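Local coordinates for N-acetylglucosamine-6-phosphate deacetylase (Thermotoga maritima, PDB 1O12), which probably removes the acetyl group from N-acetylglucosamine 6-phosphate, as a metal-dependent hydrolase of the NagA family that binds one divalent metal cation per subunit, at residues L284-K289 / T299-T304. Sequence-based numbering, arbitrary orientation.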
ATOM      1  N   LEU A 284      -8.310 -32.159   9.509  1.00 66.23           N
ATOM      2  CA  LEU A 284      -8.225 -31.942   8.056  1.00 64.98           C
ATOM      3  C   LEU A 284      -6.922 -32.486   7.497  1.00 65.10           C
ATOM      4  O   LEU A 284      -5.863 -32.240   8.069  1.00 66.14           O
ATOM      5  CB  LEU A 284      -8.287 -30.446   7.730  1.00 62.83           C
ATOM      6  CG  LEU A 284      -9.615 -29.753   8.001  1.00 62.50           C
ATOM      7  CD1 LEU A 284      -9.513 -28.250   7.735  1.00 61.56           C
ATOM      8  CD2 LEU A 284     -10.668 -30.394   7.117  1.00 61.88           C
ATOM      9  N   VAL A 285      -6.989 -33.193   6.368  1.00 64.38           N
ATOM     10  CA  VAL A 285      -5.780 -33.755   5.756  1.00 62.22           C
ATOM     11  C   VAL A 285      -4.988 -32.687   4.987  1.00 61.03           C
ATOM     12  O   VAL A 285      -5.557 -31.815   4.323  1.00 61.03           O
ATOM     13  CB  VAL A 285      -6.122 -34.951   4.812  1.00 61.98           C
ATOM     14  CG1 VAL A 285      -4.884 -35.387   4.047  1.00 62.18           C
ATOM     15  CG2 VAL A 285      -6.643 -36.129   5.635  1.00 61.32           C
ATOM     16  N   VAL A 286      -3.666 -32.773   5.091  1.00 59.07           N
ATOM     17  CA  VAL A 286      -2.771 -31.825   4.450  1.00 57.58           C
ATOM     18  C   VAL A 286      -1.668 -32.585   3.732  1.00 57.41           C
ATOM     19  O   VAL A 286      -1.151 -33.573   4.248  1.00 56.72           O
ATOM     20  CB  VAL A 286      -2.126 -30.890   5.507  1.00 56.25           C
ATOM     21  CG1 VAL A 286      -1.452 -29.734   4.842  1.00 56.28           C
ATOM     22  CG2 VAL A 286      -3.178 -30.386   6.460  1.00 55.93           C
ATOM     23  N   LYS A 287      -1.317 -32.113   2.543  1.00 57.98           N
ATOM     24  CA  LYS A 287      -0.273 -32.728   1.734  1.00 58.84           C
ATOM     25  C   LYS A 287       0.870 -31.749   1.707  1.00 58.83           C
ATOM     26  O   LYS A 287       0.653 -30.550   1.521  1.00 58.19           O
ATOM     27  CB  LYS A 287      -0.752 -32.934   0.301  1.00 60.49           C
ATOM     28  CG  LYS A 287      -2.006 -33.778   0.152  1.00 63.08           C
ATOM     29  CD  LYS A 287      -1.698 -35.267   0.221  1.00 64.99           C
ATOM     30  CE  LYS A 287      -2.932 -36.088  -0.175  1.00 66.92           C
ATOM     31  NZ  LYS A 287      -3.486 -35.697  -1.519  1.00 67.69           N
ATOM     32  N   VAL A 288       2.083 -32.252   1.887  1.00 58.87           N
ATOM     33  CA  VAL A 288       3.256 -31.393   1.871  1.00 59.21           C
ATOM     34  C   VAL A 288       4.186 -31.769   0.715  1.00 60.71           C
ATOM     35  O   VAL A 288       4.806 -32.839   0.720  1.00 60.25           O
ATOM     36  CB  VAL A 288       4.028 -31.470   3.217  1.00 58.70           C
ATOM     37  CG1 VAL A 288       5.259 -30.597   3.174  1.00 56.96           C
ATOM     38  CG2 VAL A 288       3.119 -31.011   4.354  1.00 58.93           C
ATOM     39  N   LYS A 289       4.255 -30.881  -0.278  1.00 61.70           N
ATOM     40  CA  LYS A 289       5.108 -31.064  -1.450  1.00 62.60           C
ATOM     41  C   LYS A 289       6.117 -29.926  -1.467  1.00 62.20           C
ATOM     42  O   LYS A 289       5.743 -28.745  -1.488  1.00 62.83           O
ATOM     43  CB  LYS A 289       4.276 -31.049  -2.741  1.00 63.05           C
ATOM     44  CG  LYS A 289       3.217 -32.159  -2.831  1.00 66.31           C
ATOM     45  CD  LYS A 289       3.780 -33.520  -3.303  1.00 67.76           C
ATOM     46  CE  LYS A 289       4.608 -34.268  -2.240  1.00 68.46           C
ATOM     47  NZ  LYS A 289       3.811 -34.817  -1.091  1.00 68.19           N
ATOM     48  N   THR A 299      -5.429 -24.960  -0.993  1.00 51.26           N
ATOM     49  CA  THR A 299      -5.287 -23.939   0.047  1.00 50.12           C
ATOM     50  C   THR A 299      -4.040 -24.120   0.905  1.00 48.80           C
ATOM     51  O   THR A 299      -3.767 -25.226   1.376  1.00 47.88           O
ATOM     52  CB  THR A 299      -6.486 -23.956   1.014  1.00 50.40           C
ATOM     53  OG1 THR A 299      -7.700 -23.870   0.263  1.00 51.92           O
ATOM     54  CG2 THR A 299      -6.399 -22.793   2.010  1.00 48.73           C
ATOM     55  N   LEU A 300      -3.288 -23.043   1.122  1.00 46.76           N
ATOM     56  CA  LEU A 300      -2.113 -23.154   1.981  1.00 46.35           C
ATOM     57  C   LEU A 300      -2.610 -23.590   3.358  1.00 45.61           C
ATOM     58  O   LEU A 300      -3.651 -23.118   3.827  1.00 45.32           O
ATOM     59  CB  LEU A 300      -1.387 -21.813   2.103  1.00 46.07           C
ATOM     60  CG  LEU A 300      -0.617 -21.370   0.847  1.00 47.62           C
ATOM     61  CD1 LEU A 300      -0.137 -19.928   1.044  1.00 45.82           C
ATOM     62  CD2 LEU A 300       0.543 -22.332   0.555  1.00 42.60           C
ATOM     63  N   ALA A 301      -1.881 -24.509   3.986  1.00 43.95           N
ATOM     64  CA  ALA A 301      -2.239 -25.007   5.307  1.00 43.61           C
ATOM     65  C   ALA A 301      -1.098 -24.790   6.310  1.00 43.77           C
ATOM     66  O   ALA A 301      -0.575 -25.762   6.855  1.00 44.93           O
ATOM     67  CB  ALA A 301      -2.575 -26.487   5.224  1.00 42.33           C
ATOM     68  N   GLY A 302      -0.730 -23.528   6.561  1.00 41.72           N
ATOM     69  CA  GLY A 302       0.357 -23.230   7.482  1.00 38.95           C
ATOM     70  C   GLY A 302       1.662 -23.165   6.703  1.00 38.93           C
ATOM     71  O   GLY A 302       1.640 -22.847   5.517  1.00 38.30           O
ATOM     72  N   SER A 303       2.788 -23.469   7.348  1.00 37.16           N
ATOM     73  CA  SER A 303       4.089 -23.462   6.672  1.00 36.91           C
ATOM     74  C   SER A 303       5.042 -24.437   7.345  1.00 36.69           C
ATOM     75  O   SER A 303       4.717 -25.052   8.363  1.00 37.13           O
ATOM     76  CB  SER A 303       4.747 -22.074   6.735  1.00 37.27           C
ATOM     77  OG  SER A 303       5.450 -21.897   7.967  1.00 36.86           O
ATOM     78  N   THR A 304       6.229 -24.567   6.776  1.00 36.91           N
ATOM     79  CA  THR A 304       7.260 -25.426   7.370  1.00 38.77           C
ATOM     80  C   THR A 304       8.476 -24.520   7.628  1.00 37.48           C
ATOM     81  O   THR A 304       9.597 -24.969   7.795  1.00 38.86           O
ATOM     82  CB  THR A 304       7.638 -26.613   6.440  1.00 37.72           C
ATOM     83  OG1 THR A 304       8.171 -26.118   5.205  1.00 39.03           O
ATOM     84  CG2 THR A 304       6.408 -27.454   6.152  1.00 38.31           C
TER
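Val286 and Ala301 meet chiefly through methyl groups: CG1 of Val286 lies 3.5 Å from CB of Ala301, and its other branch, CG2, stands 4.1 Å from that same CB. The single alanine methyl thus faces both arms of the valine fork, nearer to CG1, the branch held anti to the backbone N (chi1 -167°). A beta-branched residue suits an extended strand and offers two methyls to the loop, while the small alanine lets the loop backbone come near, the two CA atoms being 6.9 Å apart. A looser apolar touch follows two residues along the strand, where CG1 of Val288 comes within 4.5 Å of CG2 of Thr304. Threonine fits there because its methyl can face the valine while OG1 hydrogen-bonds to the backbone O of Gly291.

Backbone geometry matters between these touches. Gly302 has phi/psi of 91°/-152°, a backbone shape that glycine, with no CB near the carbonyl O of Ala301, takes up readily. Pro293 of the neighbouring strand packs on both valines, and its backbone is hydrogen-bonded to that of Ala301.

The contact therefore lays the buried face of the middle strand of a three-stranded antiparallel sheet against a loop leading to helix 307-318. In that loop Leu300, Ala301 and Gly302 are predicted to bind substrate, with the side chain of Ala301 about 9 Å from the bound iron, in an amidohydrolase TIM barrel.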